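Local atomic coordinates of alpha-1,3-glucanase (Bacillus circulans, PDB entry 5ZRU), a protein that hydrolyses alpha-1,3-linked glucans as a family GH87 enzyme, this chain being the catalytic unit of a longer protein that probably also binds carbohydrate. Residues A[19-24]-A[66-71]; A[48-53]-A[168-173]; A[73-78]-A[145-150]; A[77-82]-A[138-143]. All blocks are in the same frame, centred on the assembly; numbering follows the deposited sequence.

Interaction 1 (A[19-24]-A[66-71]). With CA (calcium ion), chain M.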
# COMPACT_ATOMS: atom_id res chain seq x y z
N THR A 19 15.77 6.12 6.44
CA THR A 19 16.23 4.87 7.01
C THR A 19 15.30 4.53 8.16
O THR A 19 14.64 5.41 8.73
CB THR A 19 17.68 4.94 7.52
OG1 THR A 19 17.79 5.95 8.53
CG2 THR A 19 18.63 5.24 6.36
N ARG A 20 15.25 3.25 8.49
CA ARG A 20 14.30 2.79 9.49
C ARG A 20 14.96 2.58 10.84
O ARG A 20 16.04 2.00 10.94
CB ARG A 20 13.60 1.50 9.08
CG ARG A 20 12.65 1.10 10.19
CD ARG A 20 11.73 0.04 9.81
NE ARG A 20 10.95 0.41 8.64
CZ ARG A 20 10.08 -0.41 8.10
NH1 ARG A 20 9.89 -1.60 8.66
NH2 ARG A 20 9.40 -0.06 7.01
N TYR A 21 14.29 3.06 11.88
CA TYR A 21 14.62 2.78 13.27
C TYR A 21 13.49 1.91 13.82
O TYR A 21 12.42 2.42 14.17
CB TYR A 21 14.78 4.10 14.03
CG TYR A 21 16.05 4.79 13.60
CD1 TYR A 21 16.10 5.56 12.44
CD2 TYR A 21 17.23 4.60 14.32
CE1 TYR A 21 17.28 6.14 12.02
CE2 TYR A 21 18.40 5.20 13.92
CZ TYR A 21 18.43 5.96 12.78
OH TYR A 21 19.62 6.53 12.40
N ASP A 22 13.72 0.59 13.86
CA ASP A 22 12.63 -0.35 14.11
C ASP A 22 12.64 -0.81 15.56
O ASP A 22 13.44 -0.36 16.40
CB ASP A 22 12.70 -1.55 13.16
CG ASP A 22 11.29 -2.09 12.76
OD1 ASP A 22 10.39 -2.18 13.64
OD2 ASP A 22 11.08 -2.44 11.57
N THR A 23 11.74 -1.75 15.85
CA THR A 23 11.39 -2.08 17.23
C THR A 23 12.61 -2.51 18.04
O THR A 23 12.82 -2.03 19.16
CB THR A 23 10.32 -3.17 17.24
OG1 THR A 23 9.17 -2.70 16.54
CG2 THR A 23 9.94 -3.52 18.65
N ASP A 24 13.43 -3.40 17.48
CA ASP A 24 14.54 -3.95 18.24
C ASP A 24 15.72 -2.99 18.35
O ASP A 24 16.60 -3.22 19.19
CB ASP A 24 14.98 -5.28 17.63
CG ASP A 24 13.89 -6.35 17.72
OD1 ASP A 24 13.35 -6.55 18.82
OD2 ASP A 24 13.58 -6.97 16.68
N TRP A 66 15.58 5.87 20.33
CA TRP A 66 16.57 5.44 19.35
C TRP A 66 17.74 6.42 19.33
O TRP A 66 17.58 7.61 19.61
CB TRP A 66 15.97 5.38 17.94
CG TRP A 66 14.97 4.29 17.72
CD1 TRP A 66 15.23 3.04 17.24
CD2 TRP A 66 13.56 4.36 17.93
NE1 TRP A 66 14.06 2.32 17.15
CE2 TRP A 66 13.03 3.11 17.56
CE3 TRP A 66 12.70 5.36 18.40
CZ2 TRP A 66 11.67 2.83 17.65
CZ3 TRP A 66 11.35 5.07 18.50
CH2 TRP A 66 10.85 3.82 18.12
N THR A 67 18.91 5.91 18.98
CA THR A 67 20.09 6.74 18.75
C THR A 67 20.40 6.76 17.26
O THR A 67 20.55 5.71 16.64
CB THR A 67 21.30 6.23 19.53
OG1 THR A 67 20.96 6.17 20.91
CG2 THR A 67 22.48 7.18 19.36
N ILE A 68 20.50 7.97 16.70
CA ILE A 68 20.75 8.11 15.26
C ILE A 68 22.09 7.49 14.91
O ILE A 68 23.10 7.73 15.59
CB ILE A 68 20.69 9.59 14.86
CG1 ILE A 68 19.35 10.19 15.30
CG2 ILE A 68 20.91 9.75 13.37
CD1 ILE A 68 18.14 9.50 14.65
N ARG A 69 22.12 6.70 13.85
CA ARG A 69 23.31 5.98 13.42
C ARG A 69 24.28 6.89 12.67
O ARG A 69 23.88 7.93 12.15
CB ARG A 69 22.92 4.81 12.52
CG ARG A 69 21.97 3.80 13.11
CD ARG A 69 21.57 2.80 12.02
NE ARG A 69 20.49 1.94 12.48
CZ ARG A 69 19.25 2.00 12.02
NH1 ARG A 69 18.91 2.86 11.07
NH2 ARG A 69 18.34 1.17 12.52
N PRO A 70 25.55 6.50 12.59
CA PRO A 70 26.50 7.22 11.73
C PRO A 70 25.98 7.35 10.30
O PRO A 70 25.41 6.42 9.74
CB PRO A 70 27.76 6.35 11.78
CG PRO A 70 27.68 5.64 13.08
CD PRO A 70 26.20 5.41 13.34
N GLY A 71 26.16 8.54 9.72
CA GLY A 71 25.74 8.79 8.37
C GLY A 71 24.24 8.91 8.16
O GLY A 71 23.81 9.02 7.01
CA CA M . 8.32 -3.90 14.56
O HOH W 1 10.40 -5.22 14.38

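Interaction 2 (A[48-53]-A[168-173]). With CA (calcium ion), chain M.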
# COMPACT_ATOMS: atom_id res chain seq x y z
N GLU A 48 0.07 -7.20 13.26
CA GLU A 48 0.17 -6.19 12.22
C GLU A 48 1.37 -5.25 12.39
O GLU A 48 1.51 -4.31 11.61
CB GLU A 48 -1.12 -5.36 12.18
CG GLU A 48 -2.34 -6.13 11.68
CD GLU A 48 -3.51 -5.20 11.45
OE1 GLU A 48 -3.60 -4.60 10.35
OE2 GLU A 48 -4.32 -5.04 12.37
N ALA A 49 2.22 -5.48 13.39
CA ALA A 49 3.46 -4.72 13.49
C ALA A 49 4.53 -5.30 12.57
O ALA A 49 4.54 -6.50 12.28
CB ALA A 49 3.98 -4.71 14.93
N SER A 50 5.44 -4.44 12.09
CA SER A 50 6.54 -4.97 11.30
C SER A 50 7.32 -5.98 12.14
O SER A 50 7.56 -5.77 13.34
CB SER A 50 7.47 -3.85 10.81
OG SER A 50 8.15 -3.23 11.90
N GLY A 51 7.65 -7.11 11.52
CA GLY A 51 8.33 -8.17 12.24
C GLY A 51 7.51 -8.77 13.37
O GLY A 51 8.05 -9.49 14.21
N GLN A 52 6.19 -8.48 13.38
CA GLN A 52 5.26 -8.96 14.41
C GLN A 52 5.73 -8.59 15.82
O GLN A 52 5.55 -9.34 16.78
CB GLN A 52 5.03 -10.47 14.28
CG GLN A 52 4.46 -10.87 12.91
CD GLN A 52 5.53 -10.92 11.82
OE1 GLN A 52 6.60 -11.51 12.02
NE2 GLN A 52 5.25 -10.30 10.69
N ARG A 53 6.32 -7.40 15.95
CA ARG A 53 6.85 -6.91 17.22
C ARG A 53 6.70 -5.40 17.26
O ARG A 53 6.99 -4.73 16.27
CB ARG A 53 8.33 -7.27 17.39
CG ARG A 53 8.61 -8.75 17.52
CD ARG A 53 10.05 -9.06 17.15
NE ARG A 53 10.99 -8.56 18.14
CZ ARG A 53 11.27 -9.20 19.28
NH1 ARG A 53 10.66 -10.35 19.56
NH2 ARG A 53 12.14 -8.68 20.14
N VAL A 168 4.24 1.87 19.48
CA VAL A 168 5.14 2.41 18.46
C VAL A 168 5.85 1.25 17.78
O VAL A 168 6.55 0.47 18.44
CB VAL A 168 6.15 3.40 19.04
CG1 VAL A 168 7.02 3.97 17.93
CG2 VAL A 168 5.42 4.53 19.75
N ASP A 169 5.70 1.16 16.46
CA ASP A 169 6.37 0.14 15.66
C ASP A 169 7.77 0.60 15.24
O ASP A 169 8.77 -0.02 15.62
CB ASP A 169 5.49 -0.18 14.43
CG ASP A 169 5.93 -1.41 13.68
OD1 ASP A 169 6.92 -2.07 14.08
OD2 ASP A 169 5.28 -1.72 12.65
N PHE A 170 7.85 1.70 14.50
CA PHE A 170 9.15 2.17 14.05
C PHE A 170 9.07 3.66 13.74
O PHE A 170 7.98 4.24 13.65
CB PHE A 170 9.65 1.40 12.81
CG PHE A 170 8.71 1.45 11.62
CD1 PHE A 170 8.60 2.58 10.84
CD2 PHE A 170 7.97 0.33 11.26
CE1 PHE A 170 7.73 2.63 9.73
CE2 PHE A 170 7.11 0.36 10.15
CZ PHE A 170 7.00 1.51 9.39
N LEU A 171 10.24 4.27 13.58
CA LEU A 171 10.40 5.57 12.96
C LEU A 171 11.16 5.40 11.65
O LEU A 171 12.03 4.53 11.52
CB LEU A 171 11.16 6.54 13.86
CG LEU A 171 10.64 6.76 15.28
CD1 LEU A 171 11.52 7.78 16.02
CD2 LEU A 171 9.20 7.21 15.24
N GLU A 172 10.84 6.25 10.68
CA GLU A 172 11.64 6.43 9.48
C GLU A 172 12.08 7.89 9.42
O GLU A 172 11.26 8.79 9.63
CB GLU A 172 10.86 6.00 8.23
CG GLU A 172 10.80 4.49 8.10
CD GLU A 172 9.86 3.99 7.01
OE1 GLU A 172 9.02 4.76 6.53
OE2 GLU A 172 9.99 2.81 6.63
N ILE A 173 13.37 8.12 9.21
CA ILE A 173 13.96 9.44 9.40
C ILE A 173 14.74 9.80 8.15
O ILE A 173 15.50 8.98 7.63
CB ILE A 173 14.87 9.48 10.65
CG1 ILE A 173 14.06 9.12 11.90
CG2 ILE A 173 15.49 10.85 10.83
CD1 ILE A 173 14.88 9.09 13.20
CA CA M . 8.32 -3.90 14.56
O HOH W 1 10.40 -5.22 14.38

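Interaction 3 (A[73-78]-A[145-150])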
# COMPACT_ATOMS: atom_id res chain seq x y z
N GLY A 73 20.15 10.35 9.86
CA GLY A 73 19.53 11.49 10.52
C GLY A 73 18.61 12.27 9.60
O GLY A 73 18.16 11.74 8.58
N GLY A 74 18.33 13.53 9.95
CA GLY A 74 17.45 14.37 9.16
C GLY A 74 16.36 14.98 10.01
O GLY A 74 16.24 14.72 11.20
N ASP A 75 15.56 15.85 9.37
CA ASP A 75 14.50 16.54 10.07
C ASP A 75 13.10 16.01 9.75
O ASP A 75 12.13 16.48 10.35
CB ASP A 75 14.56 18.06 9.81
CG ASP A 75 14.89 18.41 8.36
OD1 ASP A 75 15.38 17.56 7.59
OD2 ASP A 75 14.68 19.59 7.99
N GLY A 76 12.96 15.05 8.84
CA GLY A 76 11.67 14.45 8.54
C GLY A 76 11.51 13.12 9.25
O GLY A 76 12.32 12.21 9.07
N VAL A 77 10.46 13.02 10.08
CA VAL A 77 10.21 11.81 10.85
C VAL A 77 8.83 11.27 10.51
O VAL A 77 7.84 12.02 10.56
CB VAL A 77 10.32 12.04 12.37
CG1 VAL A 77 10.17 10.70 13.10
CG2 VAL A 77 11.66 12.71 12.73
N THR A 78 8.75 9.98 10.21
CA THR A 78 7.49 9.27 10.08
C THR A 78 7.43 8.22 11.17
O THR A 78 8.45 7.60 11.49
CB THR A 78 7.35 8.60 8.70
OG1 THR A 78 7.57 9.58 7.68
CG2 THR A 78 5.96 8.01 8.52
N ASP A 145 12.61 20.91 14.16
CA ASP A 145 13.12 22.27 13.97
C ASP A 145 14.56 22.27 13.47
O ASP A 145 14.96 23.18 12.74
CB ASP A 145 13.04 23.07 15.26
CG ASP A 145 11.63 23.30 15.73
OD1 ASP A 145 11.45 23.71 16.89
OD2 ASP A 145 10.70 23.05 14.94
N THR A 146 15.36 21.29 13.87
CA THR A 146 16.70 21.12 13.34
C THR A 146 16.91 19.64 13.04
O THR A 146 16.33 18.78 13.71
CB THR A 146 17.78 21.60 14.32
OG1 THR A 146 17.78 20.77 15.48
CG2 THR A 146 17.52 23.05 14.74
N PRO A 147 17.73 19.32 12.04
CA PRO A 147 17.93 17.91 11.68
C PRO A 147 18.56 17.12 12.82
O PRO A 147 19.46 17.59 13.52
CB PRO A 147 18.87 17.98 10.47
CG PRO A 147 18.69 19.35 9.91
CD PRO A 147 18.44 20.23 11.12
N LEU A 148 18.06 15.90 13.00
CA LEU A 148 18.71 14.92 13.85
C LEU A 148 20.07 14.54 13.27
O LEU A 148 20.22 14.36 12.06
CB LEU A 148 17.84 13.67 13.98
CG LEU A 148 16.48 13.92 14.64
CD1 LEU A 148 15.47 12.86 14.21
CD2 LEU A 148 16.62 13.95 16.16
N GLN A 149 21.06 14.42 14.14
CA GLN A 149 22.43 14.11 13.76
C GLN A 149 22.87 12.79 14.40
O GLN A 149 22.34 12.40 15.44
CB GLN A 149 23.39 15.23 14.21
CG GLN A 149 22.91 16.64 13.90
CD GLN A 149 23.68 17.28 12.77
OE1 GLN A 149 24.01 16.63 11.78
NE2 GLN A 149 23.99 18.57 12.92
N PRO A 150 23.84 12.10 13.80
CA PRO A 150 24.37 10.88 14.42
C PRO A 150 24.72 11.10 15.89
O PRO A 150 25.32 12.11 16.25
CB PRO A 150 25.61 10.57 13.58
CG PRO A 150 25.27 11.12 12.22
CD PRO A 150 24.45 12.36 12.48

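Interaction 4 (A[77-82]-A[138-143]). With PE5 (3,6,9,12,15,18,21,24-octaoxahexacosan-1-ol), chain C.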
# COMPACT_ATOMS: atom_id res chain seq x y z
N VAL A 77 10.46 13.02 10.08
CA VAL A 77 10.21 11.81 10.85
C VAL A 77 8.83 11.27 10.51
O VAL A 77 7.84 12.02 10.56
CB VAL A 77 10.32 12.04 12.37
CG1 VAL A 77 10.17 10.70 13.10
CG2 VAL A 77 11.66 12.71 12.73
N THR A 78 8.75 9.98 10.21
CA THR A 78 7.49 9.27 10.08
C THR A 78 7.43 8.22 11.17
O THR A 78 8.45 7.60 11.49
CB THR A 78 7.35 8.60 8.70
OG1 THR A 78 7.57 9.58 7.68
CG2 THR A 78 5.96 8.01 8.52
N MET A 79 6.27 8.06 11.79
CA MET A 79 6.10 7.09 12.86
C MET A 79 4.93 6.18 12.53
O MET A 79 3.84 6.66 12.21
CB MET A 79 5.85 7.77 14.22
CG MET A 79 5.59 6.76 15.36
SD MET A 79 5.42 7.56 16.98
CE MET A 79 3.91 8.48 16.73
N ARG A 80 5.15 4.87 12.60
CA ARG A 80 4.07 3.89 12.51
C ARG A 80 3.68 3.50 13.93
O ARG A 80 4.54 3.06 14.71
CB ARG A 80 4.46 2.68 11.68
CG ARG A 80 3.29 1.72 11.41
CD ARG A 80 3.66 0.71 10.34
NE ARG A 80 2.50 -0.08 9.93
CZ ARG A 80 2.21 -1.29 10.39
NH1 ARG A 80 2.99 -1.87 11.30
NH2 ARG A 80 1.13 -1.92 9.93
N PHE A 81 2.40 3.66 14.26
CA PHE A 81 1.93 3.58 15.64
C PHE A 81 0.57 2.90 15.67
O PHE A 81 -0.09 2.74 14.64
CB PHE A 81 1.81 4.98 16.27
CG PHE A 81 0.62 5.75 15.75
CD1 PHE A 81 0.70 6.40 14.53
CD2 PHE A 81 -0.58 5.75 16.44
CE1 PHE A 81 -0.40 7.08 14.01
CE2 PHE A 81 -1.69 6.41 15.93
CZ PHE A 81 -1.60 7.09 14.71
N THR A 82 0.13 2.53 16.88
CA THR A 82 -1.24 2.08 17.10
C THR A 82 -1.79 2.75 18.36
O THR A 82 -1.03 3.07 19.28
CB THR A 82 -1.34 0.54 17.23
OG1 THR A 82 -2.70 0.16 17.51
CG2 THR A 82 -0.46 0.04 18.38
N ASP A 138 -1.27 2.78 12.01
CA ASP A 138 -1.40 3.95 11.15
C ASP A 138 -0.07 4.70 11.21
O ASP A 138 0.84 4.31 11.93
CB ASP A 138 -2.57 4.84 11.60
CG ASP A 138 -3.10 5.74 10.49
OD1 ASP A 138 -2.56 5.72 9.36
OD2 ASP A 138 -4.07 6.49 10.73
N GLU A 139 0.03 5.79 10.46
CA GLU A 139 1.25 6.59 10.45
C GLU A 139 0.93 8.06 10.63
O GLU A 139 -0.18 8.51 10.33
CB GLU A 139 2.05 6.38 9.15
CG GLU A 139 2.60 4.97 9.02
CD GLU A 139 3.47 4.78 7.80
OE1 GLU A 139 3.72 5.75 7.07
OE2 GLU A 139 3.88 3.64 7.57
N VAL A 140 1.91 8.79 11.16
CA VAL A 140 1.93 10.25 11.14
C VAL A 140 3.35 10.65 10.76
O VAL A 140 4.28 9.85 10.86
CB VAL A 140 1.52 10.91 12.47
CG1 VAL A 140 0.04 10.70 12.76
CG2 VAL A 140 2.37 10.38 13.63
N HIS A 141 3.50 11.89 10.30
CA HIS A 141 4.84 12.41 10.06
C HIS A 141 4.91 13.86 10.51
O HIS A 141 3.89 14.55 10.60
CB HIS A 141 5.28 12.24 8.59
CG HIS A 141 4.47 13.03 7.60
ND1 HIS A 141 3.24 12.60 7.13
CD2 HIS A 141 4.73 14.19 6.96
CE1 HIS A 141 2.78 13.47 6.25
NE2 HIS A 141 3.66 14.45 6.13
N TRP A 142 6.12 14.31 10.81
CA TRP A 142 6.33 15.69 11.25
C TRP A 142 7.77 16.07 10.93
O TRP A 142 8.60 15.22 10.64
CB TRP A 142 6.04 15.86 12.75
CG TRP A 142 6.98 15.08 13.65
CD1 TRP A 142 8.17 15.52 14.16
CD2 TRP A 142 6.81 13.75 14.14
NE1 TRP A 142 8.75 14.55 14.94
CE2 TRP A 142 7.93 13.45 14.95
CE3 TRP A 142 5.80 12.78 13.99
CZ2 TRP A 142 8.08 12.22 15.59
CZ3 TRP A 142 5.96 11.55 14.63
CH2 TRP A 142 7.09 11.29 15.43
N LYS A 143 8.04 17.38 10.99
CA LYS A 143 9.38 17.90 10.74
C LYS A 143 9.95 18.45 12.03
O LYS A 143 9.25 19.12 12.80
CB LYS A 143 9.36 19.00 9.67
CG LYS A 143 9.11 18.50 8.27
CD LYS A 143 9.14 19.63 7.25
CE LYS A 143 7.97 20.59 7.44
NZ LYS A 143 7.89 21.55 6.29
C48 PE5 C . -9.56 16.77 9.00
C50 PE5 C . -9.46 15.26 9.24
O1 PE5 C . -9.66 14.97 10.59
C1 PE5 C . -9.66 13.60 10.91
C2 PE5 C . -9.68 13.40 12.43
O2 PE5 C . -8.50 13.90 12.99
C3 PE5 C . -8.45 13.91 14.39
C4 PE5 C . -7.13 14.54 14.85
O3 PE5 C . -6.05 13.85 14.30
C5 PE5 C . -4.77 14.26 14.70
C6 PE5 C . -3.85 14.43 13.48
O4 PE5 C . -3.20 13.24 13.14
C7 PE5 C . -3.08 12.98 11.76
C8 PE5 C . -2.45 14.17 11.04
O5 PE5 C . -2.67 14.05 9.67
C9 PE5 C . -2.38 15.20 8.92
C10 PE5 C . -1.08 14.98 8.17
O6 PE5 C . -0.19 16.02 8.46
C11 PE5 C . 1.15 15.72 8.23
C12 PE5 C . 2.04 16.79 8.85
O7 PE5 C . 2.75 17.39 7.80
C13 PE5 C . 4.08 17.69 8.09
C14 PE5 C . 4.51 18.84 7.18
O8 PE5 C . 3.42 19.70 7.01
C15 PE5 C . 3.62 20.78 6.14
C16 PE5 C . 3.49 22.10 6.93
O52 PE5 C . 2.29 22.75 6.62
O HOH W 2 1.68 1.96 8.07

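Interaction 1 (A[19-24]-A[66-71])
Tyr21 meets Trp66 at its root, Arg69 over its ring and again at its hydroxyl. Its CB stands over the indole face, 3.6 Å from the centroid of the five-membered ring of Trp66, a CH-pi contact. Because CG lies beside the backbone N (chi1 -71°), the phenol ring leaves with its edge toward that same face, an offset edge-to-face pair with planes at 78°. Farther along, CE2 comes within 3.5 Å of Thr67 O. The Arg69 guanidinium lies flat over one ring face, its centre 4.1 Å from that of the Tyr21 ring and the planes only 12° apart, which qualifies as stacking and cation-pi together. At the tip, OH accepts a nearly straight bond of 2.9 Å from Arg69 N, which approaches in the ring plane. The guanidinium also grips Arg20 O end-on, through NH2 at 2.9 Å and NH1 at 3.0 Å, and forms salt bridges with Asp25 and Glu72. A leucine in place of Arg69 would probably leave Arg20 O without these two donors, both acids without their cation and the ring face less covered. Trp66 NE1 donates to Asp22 O, next to the calcium ligands Asp22 OD1 and Thr23 OG1. Strand 19-21 pairs with strand 166-174, whereas strand 63-67 pairs with strand 153-157, so the contact ties together the two antiparallel sheets of the D1 region.

Interaction 2 (A[48-53]-A[168-173])
Ala49 and Asp169 mark the closest approach of the two backbones, their CA atoms 6.1 Å apart. Segment 168-173 is a strand interrupted by a classic beta bulge, in which Asp169 and Phe170 both face Arg80. Segment 48-53 is irregular: Gln52 N bonds back to Ala49 O, and the positive phi values of Gly51 and Gln52 (63° and 55°) curl the chain so that the carbonyls of Ser50 and Arg53 converge on one calcium ion. Ser50 O is 2.4 Å and Arg53 O 2.3 Å from the metal.

The Asp169 side chain spans the gap with its two oxygens doing different work. OD1 binds the calcium at 2.4 Å. OD2 accepts from Ser50 N at 2.8 Å, an almost linear bond arriving on the syn side, somewhat tilted from the carboxylate plane, and also forms a salt bridge with Arg80. Ser50 OG, held between its backbone N and carbonyl carbon (chi1 67°), is a second and longer calcium ligand at 2.8 Å, so this serine chelates the ion; the same OG reaches the Phe170 ring at its edge, 3.6 Å from CD2.

Water 1, Asp22 OD1 and Thr23 OG1 complete seven oxygen ligands. Two carboxylates face the divalent ion, and the metal and Arg80 together would probably keep Asp169 ionised, consistent with a structural calcium site that clamps a loop onto the sheet.

Interaction 3 (A[73-78]-A[145-150])
Gly74 O receives the amide of Leu148 at 2.8 Å. The return bond, Gly74 N to Leu148 O, measures 3.0 Å and makes the two residues an antiparallel hydrogen-bonded pair. Leu148 O is approached a second time by Gly73 CA, a CA-H...O contact of 3.3 Å; a CB built on Gly73 would clash with this oxygen, and at these backbone angles also with the preceding carbonyl, so the close approach here depends on the missing side chain. The chain turns a corner in both segments, at Asp75 in one and at Asp145 and Thr146 in the other. Asp75 and Gly76 form a classic beta bulge opposite Glu174, and strand 147-148 follows strand 132-144 around the bend, so the pair sits where the chain leaves one face of the D1 beta structure for another. Leu148 rests on the Gly74 carbonyl, CB being 3.4 Å from Gly74 O. Its CD1 lies 4.1 Å from Val77 CG2, the two side chains crossing at about a right angle. With chi1 at -175°, Val77 keeps CG2 beside its backbone N, on the side that meets the leucine. Asp75 CB packs against Pro147 CA at 3.9 Å, while Asp75 OD1 accepts from the Val176 amide. Leu148 also touches Ile68.

Interaction 4 (A[77-82]-A[138-143])
Trp142 offers one indole face to Val77, whose CG1 stands 4.1 Å from the centroid of the six-membered ring, 29° off the normal, a CH-pi contact. The rim carbons of the indole continue to Met79, with CZ3 3.8 Å from Met79 CB, while Val140 CG2 lies at the ring edge. Trp142 CG sits between the backbone N and the carbonyl carbon (chi1 65°), which swings the ring back across strand 77-82. Trp142 NE1 is buried with no polar partner in the model, and the ring's contacts across the strands are apolar. Were it a serine, Val77 and Met79 would probably lose this wall and a gap would open toward strand 103-111. Phe81 lies alongside Asp138, its CD1 3.3 Å from Asp138 O, and has Met79 O and Glu139 C at its edge. One face of His141 carries a bound polyethylene glycol, whose C11 is 3.4 Å from His141 CE1; Trp315 also stacks on this imidazole. Arg80 and Glu139 stand with their charged planes nearly perpendicular and are joined by water 2, which accepts from Arg80 NE at 2.9 Å and donates to Glu139 OE2 at 2.8 Å. Arg371 and Arg347 pair with the same carboxylate, and Arg80 also reaches Asn372. Six backbone bonds, two in each of the pairs Val77-Trp142, Met79-Val140 and Phe81-Asp138, define the antiparallel register. One face, with Thr78, Arg80, Glu139 and His141, turns to residues of the D2 region; the other carries Val77, Met79, Val140 and Trp142, the last three touching strand 103-111, as in the beta-sandwich of galactose-binding-like domains.

Overall arrangement
All four contacts lie in the D1 region. Interactions 2 and 4 are buried, their centres about 15 Å from the centre of the chain, whereas 1 and 3 are partly buried and farther out, about 23 and 25 Å. Interactions 1 and 2 share one calcium ion and water 1. Interactions 3 and 4 both use strand 76-82, continuous pairing in the latter giving way to a single bridge at the corner in the former. Strand 166-174, neighbour to strands 19-21 and 76-82, connects the set, and Arg80 joins interaction 4 to the calcium site. Chemistry follows place: metal and carboxylate in 2, aromatic-guanidinium stacking in 1, glycine backbone pairing in 3, strand pairing with an apolar face in 4.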